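Local coordinates for protein AvGluR1 ligand binding domain (Adineta vaga, PDB 4IO3) that binds amino acids such as glutamate and aspartate as the extracellular clamshell domain of what is probably a ligand-gated ion channel of the glutamate receptor family, at residues D85-S90 and S205-V210; A97-I102 and D220-I225; N131-R136 and I174-M179; I135-A140 and R154-L159. All blocks are in the same frame, centred on the assembly; numbering follows the deposited sequence. Where two conformers were deposited one is given.

In the fold
A two-lobed binding domain shows how chemistry follows position. Contact 1 is buried near the centre of the chain, where a loop crosses strand 200-211 and a backbone carbonyl and a threonine hydroxyl take the ligand's amino group beside an aromatic ring. Contact 2 touches contact 1 and ties the run just after strand 97-98 to helix 218-230; both reach the second subunit. Contacts 3 and 4 lie about 8 Å apart, centre to centre, and share strand 133-136, which has 176-180 on one flank and 157-159 on the other. Contact 3 is mostly buried but carries a salt bridge at the end away from the ligand, whereas contact 4 is partly exposed. Contacts 1, 3 and 4 touch the bound aspartate.

Contact 1: D85-S90 and S205-V210; sequences DITVTS and STFGIV. With ASP (aspartic acid), chain C.
Phe207 lies with one ring face against Asp85 in the ligand cleft of a clamshell built like the periplasmic binding proteins, where the loop 85-90 crosses strand 200-211 and joins it through a single beta bridge, Thr87 to Phe207. Asp85 CA stands 3.7 Å above the centre of the Phe207 ring, and Asp85 CB completes the cover with a CH-pi contact. The carboxylate of Asp85 leads away, to Tyr67 and Ser17. With CG of Phe207 anti to its carbonyl carbon (chi1 -66°), the ring slides under the loop until CE1 brings its edge to 3.6 Å from Thr87 OG1. That hydroxyl also accepts from the amino group of the bound aspartate, while the other branch, Thr87 CG2, rests 3.8 Å from Ser205 CB. Were Phe207 cut back to an alanine, a gap would probably open beneath Asp85 and Thr87 OG1 would lose the ring edge beside it. Farther along, Ile86 and Val210 cross at about a right angle, their CG2 methyls 3.8 Å apart. Two backbone bonds flank the bridge: Val88 N gives to Thr206 O at 2.9 Å, and Gly208 N to Ile86 O at 3.3 Å. The bridged loop meets the ligand twice with its backbone: Asp85 O takes the ligand's N, and Thr87 N donates almost straight (170°) to the ligand's O at 2.8 Å.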
loop_
_atom_site.group_PDB
_atom_site.type_symbol
_atom_site.label_atom_id
_atom_site.label_comp_id
_atom_site.label_asym_id
_atom_site.label_seq_id
_atom_site.Cartn_x
_atom_site.Cartn_y
_atom_site.Cartn_z
ATOM N N ASP A 85 0.212 -0.302 14.288
ATOM C CA ASP A 85 1.304 -0.577 13.393
ATOM C C ASP A 85 1.417 -2.078 13.166
ATOM O O ASP A 85 2.421 -2.709 13.517
ATOM C CB ASP A 85 2.627 0.036 13.897
ATOM C CG ASP A 85 2.988 -0.309 15.349
ATOM O OD1 ASP A 85 2.129 -0.702 16.160
ATOM O OD2 ASP A 85 4.209 -0.147 15.682
ATOM N N ILE A 86 0.388 -2.623 12.529
ATOM C CA ILE A 86 0.203 -4.060 12.389
ATOM C C ILE A 86 0.416 -4.445 10.938
ATOM O O ILE A 86 -0.365 -4.063 10.036
ATOM C CB ILE A 86 -1.201 -4.494 12.830
ATOM C CG1 ILE A 86 -1.496 -3.997 14.256
ATOM C CG2 ILE A 86 -1.381 -5.989 12.648
ATOM C CD1 ILE A 86 -2.959 -4.092 14.630
ATOM N N THR A 87 1.497 -5.183 10.695
ATOM C CA THR A 87 1.867 -5.553 9.336
ATOM C C THR A 87 0.925 -6.579 8.713
ATOM O O THR A 87 0.552 -7.571 9.341
ATOM C CB THR A 87 3.307 -6.092 9.319
ATOM O OG1 THR A 87 4.159 -5.098 9.894
ATOM C CG2 THR A 87 3.794 -6.386 7.908
ATOM N N VAL A 88 0.526 -6.303 7.468
ATOM C CA VAL A 88 -0.327 -7.225 6.698
ATOM C C VAL A 88 0.572 -8.317 6.149
ATOM O O VAL A 88 1.496 -8.045 5.395
ATOM C CB VAL A 88 -1.029 -6.489 5.557
ATOM C CG1 VAL A 88 -1.892 -7.437 4.747
ATOM C CG2 VAL A 88 -1.871 -5.384 6.096
ATOM N N THR A 89 0.353 -9.547 6.580
ATOM C CA THR A 89 1.134 -10.652 6.079
ATOM C C THR A 89 0.254 -11.783 5.581
ATOM O O THR A 89 -0.878 -11.912 5.990
ATOM C CB THR A 89 2.067 -11.265 7.139
ATOM O OG1 THR A 89 1.270 -11.955 8.116
ATOM C CG2 THR A 89 2.902 -10.168 7.857
ATOM N N SER A 90 0.803 -12.598 4.706
ATOM C CA SER A 90 0.088 -13.727 4.142
ATOM C C SER A 90 -0.404 -14.684 5.225
ATOM O O SER A 90 -1.551 -15.105 5.213
ATOM C CB SER A 90 0.962 -14.475 3.161
ATOM O OG SER A 90 0.181 -15.435 2.503
ATOM N N SER A 205 5.920 -3.526 2.830
ATOM C CA SER A 205 4.694 -4.086 3.288
ATOM C C SER A 205 3.715 -2.947 3.554
ATOM O O SER A 205 3.980 -1.781 3.192
ATOM C CB SER A 205 4.969 -4.872 4.573
ATOM O OG SER A 205 5.788 -4.112 5.479
ATOM N N THR A 206 2.606 -3.270 4.211
ATOM C CA THR A 206 1.630 -2.266 4.612
ATOM C C THR A 206 1.144 -2.514 6.015
ATOM O O THR A 206 1.293 -3.630 6.538
ATOM C CB THR A 206 0.418 -2.310 3.687
ATOM O OG1 THR A 206 -0.108 -3.647 3.648
ATOM C CG2 THR A 206 0.826 -1.903 2.281
ATOM N N PHE A 207 0.563 -1.490 6.632
ATOM C CA PHE A 207 -0.172 -1.646 7.874
ATOM C C PHE A 207 -1.657 -1.572 7.527
ATOM O O PHE A 207 -2.065 -0.725 6.728
ATOM C CB PHE A 207 0.113 -0.527 8.877
ATOM C CG PHE A 207 1.517 -0.488 9.411
ATOM C CD1 PHE A 207 2.256 -1.640 9.575
ATOM C CD2 PHE A 207 2.050 0.708 9.840
ATOM C CE1 PHE A 207 3.532 -1.577 10.091
ATOM C CE2 PHE A 207 3.329 0.792 10.360
ATOM C CZ PHE A 207 4.058 -0.353 10.515
ATOM N N GLY A 208 -2.466 -2.446 8.116
ATOM C CA GLY A 208 -3.897 -2.405 7.906
ATOM C C GLY A 208 -4.635 -2.633 9.213
ATOM O O GLY A 208 -4.051 -3.170 10.167
ATOM N N ILE A 209 -5.899 -2.225 9.268
ATOM C CA ILE A 209 -6.747 -2.492 10.419
ATOM C C ILE A 209 -7.175 -3.946 10.342
ATOM O O ILE A 209 -7.598 -4.437 9.283
ATOM C CB ILE A 209 -7.964 -1.518 10.465
ATOM C CG1 ILE A 209 -7.426 -0.088 10.650
ATOM C CG2 ILE A 209 -8.938 -1.935 11.565
ATOM C CD1 ILE A 209 -8.541 0.983 10.667
ATOM N N VAL A 210 -7.004 -4.654 11.452
ATOM C CA VAL A 210 -7.369 -6.065 11.519
ATOM C C VAL A 210 -8.861 -6.190 11.743
ATOM O O VAL A 210 -9.403 -5.533 12.638
ATOM C CB VAL A 210 -6.648 -6.779 12.664
ATOM C CG1 VAL A 210 -6.948 -8.280 12.630
ATOM C CG2 VAL A 210 -5.142 -6.571 12.578
HETATM N N ASP C . 4.670 -4.218 12.538
HETATM C CA ASP C . 5.131 -5.415 13.290
HETATM C C ASP C . 4.084 -6.499 13.250
HETATM O O ASP C . 2.893 -6.266 12.894
HETATM C CB ASP C . 5.434 -5.086 14.764
HETATM C CG ASP C . 6.779 -4.429 14.954
HETATM O OD1 ASP C . 6.915 -3.593 15.903
HETATM O OD2 ASP C . 7.713 -4.746 14.175
HETATM O OXT ASP C . 4.411 -7.644 13.591
#

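Contact 2: A97-I102 and D220-I225; sequences AFSNSI and DLDVNI
Asp222 reaches from helix 218-230 to the backbone at Asn100, and its OD1 accepts the Asn100 N-H at 2.9 Å. The donor comes from well above the carboxylate plane, 53° out of it. Ser99 crowds the same oxygen, with its CA 3.2 Å from Asp222 OD1. On one flank Leu221 CD2 touches Ser99 CB at 4.0 Å. On the next turn of the helix, Ile225 splits its two branches: CG2 lies 3.8 Å from Asn100 O, and CD1 meets Ile102 CG2 at 4.0 Å. The second carboxylate oxygen is engaged as well, since a water 2.7 Å from Asp222 OD2 donates to it and also to Phe98 O. CG of Asp222 sits anti to the carbonyl carbon (chi1 -79°), which carries the carboxylate across to the 97-102 backbone.

A second shell positions these groups. Ser99 OG donates to Asn100 O at 2.8 Å and receives the N-H of Ile209, joining this run to strand 200-211. Ser101 O is held by Arg229 of the same helix. Arg93 of the second subunit forms a salt bridge with Asp222 OD2, consistent with the back-to-back dimers made by upper lobes in glutamate receptors. With a leucine replacing Asp222, the Asn100 N-H is likely to lose this acceptor and Arg93 of the second subunit its countercharge. One carboxylate thus serves two interfaces, its OD1 holding the backbone at Asn100 within the chain and its OD2 facing the charge of the partner, which is likely to favour its ionised form.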
loop_
_atom_site.group_PDB
_atom_site.type_symbol
_atom_site.label_atom_id
_atom_site.label_comp_id
_atom_site.label_asym_id
_atom_site.label_seq_id
_atom_site.Cartn_x
_atom_site.Cartn_y
_atom_site.Cartn_z
ATOM N N ALA A 97 -9.025 -10.784 8.297
ATOM C CA ALA A 97 -8.947 -9.883 7.146
ATOM C C ALA A 97 -8.263 -8.584 7.560
ATOM O O ALA A 97 -8.093 -8.291 8.753
ATOM C CB ALA A 97 -10.354 -9.598 6.614
ATOM N N PHE A 98 -7.909 -7.777 6.564
ATOM C CA PHE A 98 -7.343 -6.469 6.824
ATOM C C PHE A 98 -8.071 -5.411 5.996
ATOM O O PHE A 98 -8.456 -5.653 4.852
ATOM C CB PHE A 98 -5.872 -6.434 6.438
ATOM C CG PHE A 98 -4.971 -7.244 7.321
ATOM C CD1 PHE A 98 -4.672 -8.562 7.012
ATOM C CD2 PHE A 98 -4.405 -6.684 8.443
ATOM C CE1 PHE A 98 -3.836 -9.293 7.822
ATOM C CE2 PHE A 98 -3.554 -7.404 9.234
ATOM C CZ PHE A 98 -3.281 -8.721 8.928
ATOM N N SER A 99 -8.245 -4.233 6.574
ATOM C CA SER A 99 -8.741 -3.102 5.816
ATOM C C SER A 99 -7.739 -2.667 4.760
ATOM O O SER A 99 -6.570 -3.084 4.727
ATOM C CB SER A 99 -9.009 -1.924 6.746
ATOM O OG SER A 99 -7.788 -1.285 7.141
ATOM N N ASN A 100 -8.183 -1.791 3.870
ATOM C CA ASN A 100 -7.251 -1.083 3.032
ATOM C C ASN A 100 -6.170 -0.476 3.889
ATOM O O ASN A 100 -6.398 -0.064 5.022
ATOM C CB ASN A 100 -7.970 0.042 2.289
ATOM C CG ASN A 100 -8.780 -0.477 1.162
ATOM O OD1 ASN A 100 -9.980 -0.715 1.301
ATOM N ND2 ASN A 100 -8.132 -0.689 0.033
ATOM N N SER A 101 -4.963 -0.424 3.346
ATOM C CA SER A 101 -3.851 0.015 4.168
ATOM C C SER A 101 -3.974 1.433 4.676
ATOM O O SER A 101 -4.467 2.355 3.989
ATOM C CB SER A 101 -2.549 -0.205 3.419
ATOM O OG SER A 101 -2.503 0.539 2.243
ATOM N N ILE A 102 -3.548 1.616 5.914
ATOM C CA ILE A 102 -3.436 2.940 6.490
ATOM C C ILE A 102 -2.058 3.559 6.260
ATOM O O ILE A 102 -1.907 4.747 6.386
ATOM C CB ILE A 102 -3.793 2.963 8.005
ATOM C CG1 ILE A 102 -2.881 2.045 8.836
ATOM C CG2 ILE A 102 -5.232 2.535 8.215
ATOM C CD1 ILE A 102 -3.095 2.270 10.311
ATOM N N ASP A 220 -17.842 -0.495 4.727
ATOM C CA ASP A 220 -18.000 0.803 5.409
ATOM C C ASP A 220 -16.620 1.279 5.872
ATOM O O ASP A 220 -16.222 2.426 5.673
ATOM C CB ASP A 220 -18.981 0.679 6.604
ATOM C CG ASP A 220 -19.471 2.051 7.169
ATOM O OD1 ASP A 220 -19.475 3.079 6.467
ATOM O OD2 ASP A 220 -19.908 2.104 8.349
ATOM N N LEU A 221 -15.854 0.375 6.467
ATOM C CA LEU A 221 -14.558 0.756 7.004
ATOM C C LEU A 221 -13.587 1.122 5.892
ATOM O O LEU A 221 -12.896 2.126 5.977
ATOM C CB LEU A 221 -13.974 -0.345 7.893
ATOM C CG LEU A 221 -12.590 -0.068 8.483
ATOM C CD1 LEU A 221 -12.575 1.189 9.364
ATOM C CD2 LEU A 221 -12.064 -1.269 9.277
ATOM N N ASP A 222 -13.529 0.293 4.843
ATOM C CA ASP A 222 -12.596 0.545 3.752
ATOM C C ASP A 222 -12.888 1.867 3.027
ATOM O O ASP A 222 -11.972 2.638 2.709
ATOM C CB ASP A 222 -12.625 -0.587 2.719
ATOM C CG ASP A 222 -11.836 -1.793 3.137
ATOM O OD1 ASP A 222 -11.109 -1.715 4.147
ATOM O OD2 ASP A 222 -11.948 -2.835 2.420
ATOM N N VAL A 223 -14.169 2.131 2.764
ATOM C CA VAL A 223 -14.523 3.375 2.101
ATOM C C VAL A 223 -14.063 4.570 2.913
ATOM O O VAL A 223 -13.567 5.557 2.368
ATOM C CB VAL A 223 -16.035 3.421 1.843
ATOM C CG1 VAL A 223 -16.521 4.818 1.493
ATOM C CG2 VAL A 223 -16.387 2.443 0.738
ATOM N N ASN A 224 -14.217 4.478 4.227
ATOM C CA ASN A 224 -13.835 5.573 5.076
ATOM C C ASN A 224 -12.339 5.746 5.201
ATOM O O ASN A 224 -11.825 6.875 5.214
ATOM C CB ASN A 224 -14.527 5.459 6.431
ATOM C CG ASN A 224 -15.942 5.982 6.383
ATOM O OD1 ASN A 224 -16.158 7.171 6.551
ATOM N ND2 ASN A 224 -16.899 5.112 6.112
ATOM N N ILE A 225 -11.611 4.628 5.282
ATOM C CA ILE A 225 -10.153 4.733 5.297
ATOM C C ILE A 225 -9.644 5.385 4.000
ATOM O O ILE A 225 -8.786 6.277 3.998
ATOM C CB ILE A 225 -9.528 3.341 5.466
ATOM C CG1 ILE A 225 -9.776 2.836 6.885
ATOM C CG2 ILE A 225 -8.051 3.387 5.157
ATOM C CD1 ILE A 225 -9.041 3.671 7.939
HETATM O O HOH W 1 -10.045 -4.723 2.592
#

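Contact 3: N131-R136 and I174-M179; sequences NRIGIR and IDVSFM. With ASP (aspartic acid), chain C.
Arg132 grips Asp175 side-on in a salt bridge, yet the two flat groups are far from coplanar: guanidinium and carboxylate planes stand 64° apart. Arg132 NE reaches Asp175 OD2 at 3.0 Å and NH2 reaches OD1 at 3.1 Å, both oxygens lying near the plane of the guanidinium while being met from above the carboxylate plane. A bend at chi3 (62°) folds the arginine back to this position, with Ile174 CA over one face of its guanidinium and NH2 also bound to Gly172 O. The backbones run parallel beside it. Arg132 O takes Asp175 N on a lone pair at 2.8 Å, and Gly134 N gives to Val176 O at 2.9 Å.

Ser177 turns its OG away from the backbone N (chi1 -166°) and donates to Gly134 O at 2.6 Å from high above the carbonyl plane, whereas Phe178 N stays buried without a partner. Ile174 CD1 lies 3.8 Å from Gly134 CA, where any CB would collide with that methyl. On the other face Ile135 CD1 packs on Phe178 CD2 at 3.7 Å. One water links Arg136 N to Ser177 OG and another Phe178 O to the guanidinium of Arg136. The serine hydroxyl thus stands in for the regular ladder bond to Gly134 O, and the second water is likely to limit how the arginine turns beside the ligand.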
loop_
_atom_site.group_PDB
_atom_site.type_symbol
_atom_site.label_atom_id
_atom_site.label_comp_id
_atom_site.label_asym_id
_atom_site.label_seq_id
_atom_site.Cartn_x
_atom_site.Cartn_y
_atom_site.Cartn_z
ATOM N N ASN A 131 23.375 -15.349 17.933
ATOM C CA ASN A 131 22.902 -14.949 19.255
ATOM C C ASN A 131 23.147 -13.464 19.473
ATOM O O ASN A 131 22.887 -12.949 20.553
ATOM C CB ASN A 131 23.577 -15.737 20.373
ATOM C CG ASN A 131 25.090 -15.714 20.279
ATOM O OD1 ASN A 131 25.655 -15.880 19.193
ATOM N ND2 ASN A 131 25.762 -15.502 21.421
ATOM N N ARG A 132 23.679 -12.784 18.468
ATOM C CA ARG A 132 23.910 -11.331 18.602
ATOM C C ARG A 132 23.044 -10.570 17.597
ATOM O O ARG A 132 23.217 -9.360 17.397
ATOM C CB ARG A 132 25.398 -10.965 18.473
ATOM C CG ARG A 132 26.250 -11.509 19.628
ATOM C CD ARG A 132 27.667 -10.950 19.632
ATOM N NE ARG A 132 27.688 -9.510 19.804
ATOM C CZ ARG A 132 27.584 -8.886 20.978
ATOM N NH1 ARG A 132 27.446 -9.574 22.106
ATOM N NH2 ARG A 132 27.621 -7.561 21.031
ATOM N N ILE A 133 22.098 -11.288 16.988
ATOM C CA ILE A 133 21.044 -10.685 16.202
ATOM C C ILE A 133 19.792 -10.836 17.008
ATOM O O ILE A 133 19.304 -11.948 17.219
ATOM C CB ILE A 133 20.809 -11.427 14.881
ATOM C CG1 ILE A 133 22.109 -11.442 14.078
ATOM C CG2 ILE A 133 19.653 -10.789 14.135
ATOM C CD1 ILE A 133 21.988 -12.114 12.731
ATOM N N GLY A 134 19.264 -9.721 17.485
ATOM C CA GLY A 134 18.028 -9.777 18.250
ATOM C C GLY A 134 16.802 -9.666 17.371
ATOM O O GLY A 134 16.745 -8.863 16.442
ATOM N N ILE A 135 15.836 -10.524 17.648
ATOM C CA ILE A 135 14.563 -10.507 16.941
ATOM C C ILE A 135 13.423 -10.511 17.924
ATOM O O ILE A 135 13.328 -11.375 18.784
ATOM C CB ILE A 135 14.422 -11.764 16.053
ATOM C CG1 ILE A 135 15.471 -11.749 14.928
ATOM C CG2 ILE A 135 13.028 -11.896 15.475
ATOM C CD1 ILE A 135 15.258 -10.670 13.846
ATOM N N ARG A 136 12.517 -9.554 17.775
ATOM C CA ARG A 136 11.322 -9.543 18.603
ATOM C C ARG A 136 10.355 -10.627 18.155
ATOM O O ARG A 136 9.843 -10.615 17.035
ATOM C CB ARG A 136 10.685 -8.173 18.554
ATOM C CG ARG A 136 11.427 -7.140 19.360
ATOM C CD ARG A 136 10.901 -5.743 19.112
ATOM N NE ARG A 136 9.487 -5.685 19.421
ATOM C CZ ARG A 136 8.563 -5.127 18.660
ATOM N NH1 ARG A 136 8.876 -4.574 17.497
ATOM N NH2 ARG A 136 7.317 -5.134 19.075
ATOM N N ILE A 174 23.521 -7.643 22.066
ATOM C CA ILE A 174 23.352 -7.913 20.635
ATOM C C ILE A 174 23.952 -6.761 19.796
ATOM O O ILE A 174 24.158 -5.647 20.319
ATOM C CB ILE A 174 21.845 -8.102 20.267
ATOM C CG1 ILE A 174 21.042 -6.834 20.592
ATOM C CG2 ILE A 174 21.259 -9.307 21.025
ATOM C CD1 ILE A 174 19.577 -6.882 20.175
ATOM N N ASP A 175 24.228 -7.030 18.516
ATOM C CA ASP A 175 24.777 -6.020 17.606
ATOM C C ASP A 175 23.725 -5.362 16.721
ATOM O O ASP A 175 23.892 -4.218 16.330
ATOM C CB ASP A 175 25.856 -6.617 16.684
ATOM C CG ASP A 175 27.151 -6.946 17.427
ATOM O OD1 ASP A 175 27.575 -6.126 18.248
ATOM O OD2 ASP A 175 27.717 -8.033 17.207
ATOM N N VAL A 176 22.700 -6.115 16.328
ATOM C CA VAL A 176 21.656 -5.567 15.462
ATOM C C VAL A 176 20.285 -6.108 15.812
ATOM O O VAL A 176 20.161 -7.139 16.452
ATOM C CB VAL A 176 21.887 -5.901 13.975
ATOM C CG1 VAL A 176 23.126 -5.259 13.442
ATOM C CG2 VAL A 176 21.950 -7.434 13.765
ATOM N N SER A 177 19.253 -5.388 15.377
ATOM C CA SER A 177 17.908 -5.928 15.285
ATOM C C SER A 177 17.219 -5.361 14.042
ATOM O O SER A 177 17.822 -4.623 13.260
ATOM C CB SER A 177 17.085 -5.620 16.542
ATOM O OG SER A 177 15.902 -6.412 16.588
ATOM N N PHE A 178 15.960 -5.748 13.844
ATOM C CA PHE A 178 15.122 -5.161 12.783
ATOM C C PHE A 178 14.008 -4.335 13.390
ATOM O O PHE A 178 13.447 -4.705 14.419
ATOM C CB PHE A 178 14.441 -6.251 11.951
ATOM C CG PHE A 178 15.366 -7.246 11.303
ATOM C CD1 PHE A 178 16.688 -6.963 11.045
ATOM C CD2 PHE A 178 14.854 -8.475 10.898
ATOM C CE1 PHE A 178 17.510 -7.910 10.429
ATOM C CE2 PHE A 178 15.646 -9.414 10.283
ATOM C CZ PHE A 178 16.974 -9.149 10.041
ATOM N N MET A 179 13.626 -3.252 12.722
ATOM C CA MET A 179 12.519 -2.448 13.192
ATOM C C MET A 179 11.777 -1.836 12.026
ATOM O O MET A 179 12.391 -1.441 11.050
ATOM C CB MET A 179 13.092 -1.351 14.097
ATOM C CG MET A 179 12.136 -0.753 15.044
ATOM S SD MET A 179 12.941 0.324 16.266
ATOM C CE MET A 179 11.401 0.984 16.885
HETATM N N ASP C . 4.670 -4.218 12.538
HETATM C CA ASP C . 5.131 -5.415 13.290
HETATM C C ASP C . 4.084 -6.499 13.250
HETATM O O ASP C . 2.893 -6.266 12.894
HETATM C CB ASP C . 5.434 -5.086 14.764
HETATM C CG ASP C . 6.779 -4.429 14.954
HETATM O OD1 ASP C . 6.915 -3.593 15.903
HETATM O OD2 ASP C . 7.713 -4.746 14.175
HETATM O OXT ASP C . 4.411 -7.644 13.591
HETATM O O HOH W 2 13.111 -7.437 15.890
HETATM O O HOH W 3 11.186 -4.601 15.743
#

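Contact 4: I135-A140 and R154-L159; sequences IRIGTA and RNFYPL. With ASP (aspartic acid), chain C.
Arg136 leaves its strand beside Leu159, and its side chain can be followed into the ligand site. CB lies 4.1 Å from Leu159 O, and CG rests 3.9 Å from Leu159 CB, the two side chains crossing at about a right angle. A bend at chi3 (57°) then brings the guanidinium beneath Thr139, whose CG2 stands 3.7 Å above the centre of its plane. At the tip, NH1 donates almost straight to the ligand's OD1 at 2.7 Å, in the guanidinium plane; this is one of two modelled conformers. Apolar packing lies on the face of Ile135. Ile135 CB sits 3.9 Å from the centroid of the Phe156 ring, a CH-pi contact over its face, and Ile137 CG2 touches Phe156 CE1 at 3.8 Å. Tyr145 meets that ring edge-to-face. Backbone bonds in parallel register, from Ile135 N, Leu159 N and Ile137 N, knit the strands. Beyond them a type II turn from Arg136 to Thr139, braced by Thr139 OG1 on Arg136 O, delivers Ala140 N to the ligand's OXT at 2.9 Å. In this beta-alpha-beta crossover Arg136, ending the first strand, and Ala140 N, past the turn, hold the ligand's two carboxylates; the fold is consistent with the lower lobe of ionotropic glutamate receptors.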
loop_
_atom_site.group_PDB
_atom_site.type_symbol
_atom_site.label_atom_id
_atom_site.label_comp_id
_atom_site.label_asym_id
_atom_site.label_seq_id
_atom_site.Cartn_x
_atom_site.Cartn_y
_atom_site.Cartn_z
ATOM N N ILE A 135 15.836 -10.524 17.648
ATOM C CA ILE A 135 14.563 -10.507 16.941
ATOM C C ILE A 135 13.423 -10.511 17.924
ATOM O O ILE A 135 13.328 -11.375 18.784
ATOM C CB ILE A 135 14.422 -11.764 16.053
ATOM C CG1 ILE A 135 15.471 -11.749 14.928
ATOM C CG2 ILE A 135 13.028 -11.896 15.475
ATOM C CD1 ILE A 135 15.258 -10.670 13.846
ATOM N N ARG A 136 12.517 -9.554 17.775
ATOM C CA ARG A 136 11.322 -9.543 18.603
ATOM C C ARG A 136 10.355 -10.627 18.155
ATOM O O ARG A 136 9.843 -10.615 17.035
ATOM C CB ARG A 136 10.685 -8.173 18.554
ATOM C CG ARG A 136 11.427 -7.140 19.360
ATOM C CD ARG A 136 10.901 -5.743 19.112
ATOM N NE ARG A 136 9.487 -5.685 19.421
ATOM C CZ ARG A 136 8.563 -5.127 18.660
ATOM N NH1 ARG A 136 8.876 -4.574 17.497
ATOM N NH2 ARG A 136 7.317 -5.134 19.075
ATOM N N ILE A 137 10.132 -11.604 19.024
ATOM C CA ILE A 137 9.279 -12.702 18.661
ATOM C C ILE A 137 7.845 -12.228 18.497
ATOM O O ILE A 137 7.409 -11.232 19.111
ATOM C CB ILE A 137 9.406 -13.894 19.628
ATOM C CG1 ILE A 137 8.927 -13.543 21.027
ATOM C CG2 ILE A 137 10.884 -14.405 19.702
ATOM C CD1 ILE A 137 8.774 -14.783 21.914
ATOM N N GLY A 138 7.139 -12.895 17.603
ATOM C CA GLY A 138 5.738 -12.564 17.340
ATOM C C GLY A 138 5.545 -11.275 16.552
ATOM O O GLY A 138 4.479 -10.672 16.581
ATOM N N THR A 139 6.596 -10.835 15.885
ATOM C CA THR A 139 6.523 -9.757 14.920
ATOM C C THR A 139 6.756 -10.280 13.511
ATOM O O THR A 139 7.261 -11.388 13.275
ATOM C CB THR A 139 7.551 -8.628 15.179
ATOM O OG1 THR A 139 8.889 -9.111 14.960
ATOM C CG2 THR A 139 7.404 -8.038 16.573
ATOM N N ALA A 140 6.350 -9.476 12.540
ATOM C CA ALA A 140 6.582 -9.840 11.155
ATOM C C ALA A 140 8.049 -10.051 10.850
ATOM O O ALA A 140 8.391 -10.863 9.985
ATOM C CB ALA A 140 5.982 -8.776 10.240
ATOM N N ARG A 154 15.058 -21.033 14.510
ATOM C CA ARG A 154 14.907 -19.958 15.488
ATOM C C ARG A 154 16.183 -19.860 16.316
ATOM O O ARG A 154 16.225 -20.256 17.491
ATOM C CB ARG A 154 13.665 -20.175 16.372
ATOM C CG ARG A 154 12.343 -19.784 15.718
ATOM C CD ARG A 154 11.176 -20.494 16.388
ATOM N NE ARG A 154 10.611 -21.460 15.451
ATOM C CZ ARG A 154 9.727 -21.125 14.518
ATOM N NH1 ARG A 154 9.284 -19.873 14.439
ATOM N NH2 ARG A 154 9.268 -22.043 13.687
ATOM N N ASN A 155 17.235 -19.317 15.708
ATOM C CA ASN A 155 18.545 -19.296 16.353
ATOM C C ASN A 155 19.047 -17.894 16.723
ATOM O O ASN A 155 20.215 -17.726 17.061
ATOM C CB ASN A 155 19.566 -20.024 15.470
ATOM C CG ASN A 155 19.684 -19.396 14.097
ATOM O OD1 ASN A 155 19.198 -18.285 13.886
ATOM N ND2 ASN A 155 20.316 -20.108 13.139
ATOM N N PHE A 156 18.128 -16.934 16.729
ATOM C CA PHE A 156 18.403 -15.539 17.068
ATOM C C PHE A 156 18.381 -15.349 18.581
ATOM O O PHE A 156 18.063 -16.276 19.337
ATOM C CB PHE A 156 17.358 -14.612 16.411
ATOM C CG PHE A 156 15.949 -15.096 16.558
ATOM C CD1 PHE A 156 15.322 -15.075 17.798
ATOM C CD2 PHE A 156 15.262 -15.625 15.478
ATOM C CE1 PHE A 156 14.003 -15.545 17.938
ATOM C CE2 PHE A 156 13.962 -16.104 15.602
ATOM C CZ PHE A 156 13.323 -16.070 16.828
ATOM N N TYR A 157 18.781 -14.158 19.021
ATOM C CA TYR A 157 18.564 -13.723 20.404
ATOM C C TYR A 157 17.139 -13.223 20.509
ATOM O O TYR A 157 16.785 -12.196 19.932
ATOM C CB TYR A 157 19.523 -12.608 20.780
ATOM C CG TYR A 157 19.565 -12.300 22.258
ATOM C CD1 TYR A 157 18.615 -11.463 22.844
ATOM C CD2 TYR A 157 20.559 -12.818 23.066
ATOM C CE1 TYR A 157 18.664 -11.172 24.202
ATOM C CE2 TYR A 157 20.605 -12.525 24.408
ATOM C CZ TYR A 157 19.670 -11.697 24.967
ATOM O OH TYR A 157 19.728 -11.412 26.317
ATOM N N PRO A 158 16.296 -13.946 21.240
ATOM C CA PRO A 158 14.888 -13.578 21.266
ATOM C C PRO A 158 14.685 -12.362 22.142
ATOM O O PRO A 158 15.325 -12.238 23.176
ATOM C CB PRO A 158 14.206 -14.821 21.840
ATOM C CG PRO A 158 15.268 -15.513 22.612
ATOM C CD PRO A 158 16.581 -15.152 22.034
ATOM N N LEU A 159 13.817 -11.459 21.696
ATOM C CA LEU A 159 13.474 -10.267 22.469
ATOM C C LEU A 159 12.001 -10.263 22.743
ATOM O O LEU A 159 11.175 -10.553 21.859
ATOM C CB LEU A 159 13.862 -9.009 21.684
ATOM C CG LEU A 159 15.351 -8.940 21.345
ATOM C CD1 LEU A 159 15.587 -7.932 20.237
ATOM C CD2 LEU A 159 16.224 -8.572 22.583
HETATM N N ASP C . 4.670 -4.218 12.538
HETATM C CA ASP C . 5.131 -5.415 13.290
HETATM C C ASP C . 4.084 -6.499 13.250
HETATM O O ASP C . 2.893 -6.266 12.894
HETATM C CB ASP C . 5.434 -5.086 14.764
HETATM C CG ASP C . 6.779 -4.429 14.954
HETATM O OD1 ASP C . 6.915 -3.593 15.903
HETATM O OD2 ASP C . 7.713 -4.746 14.175
HETATM O OXT ASP C . 4.411 -7.644 13.591
HETATM O O HOH W 4 8.416 -9.965 21.362
#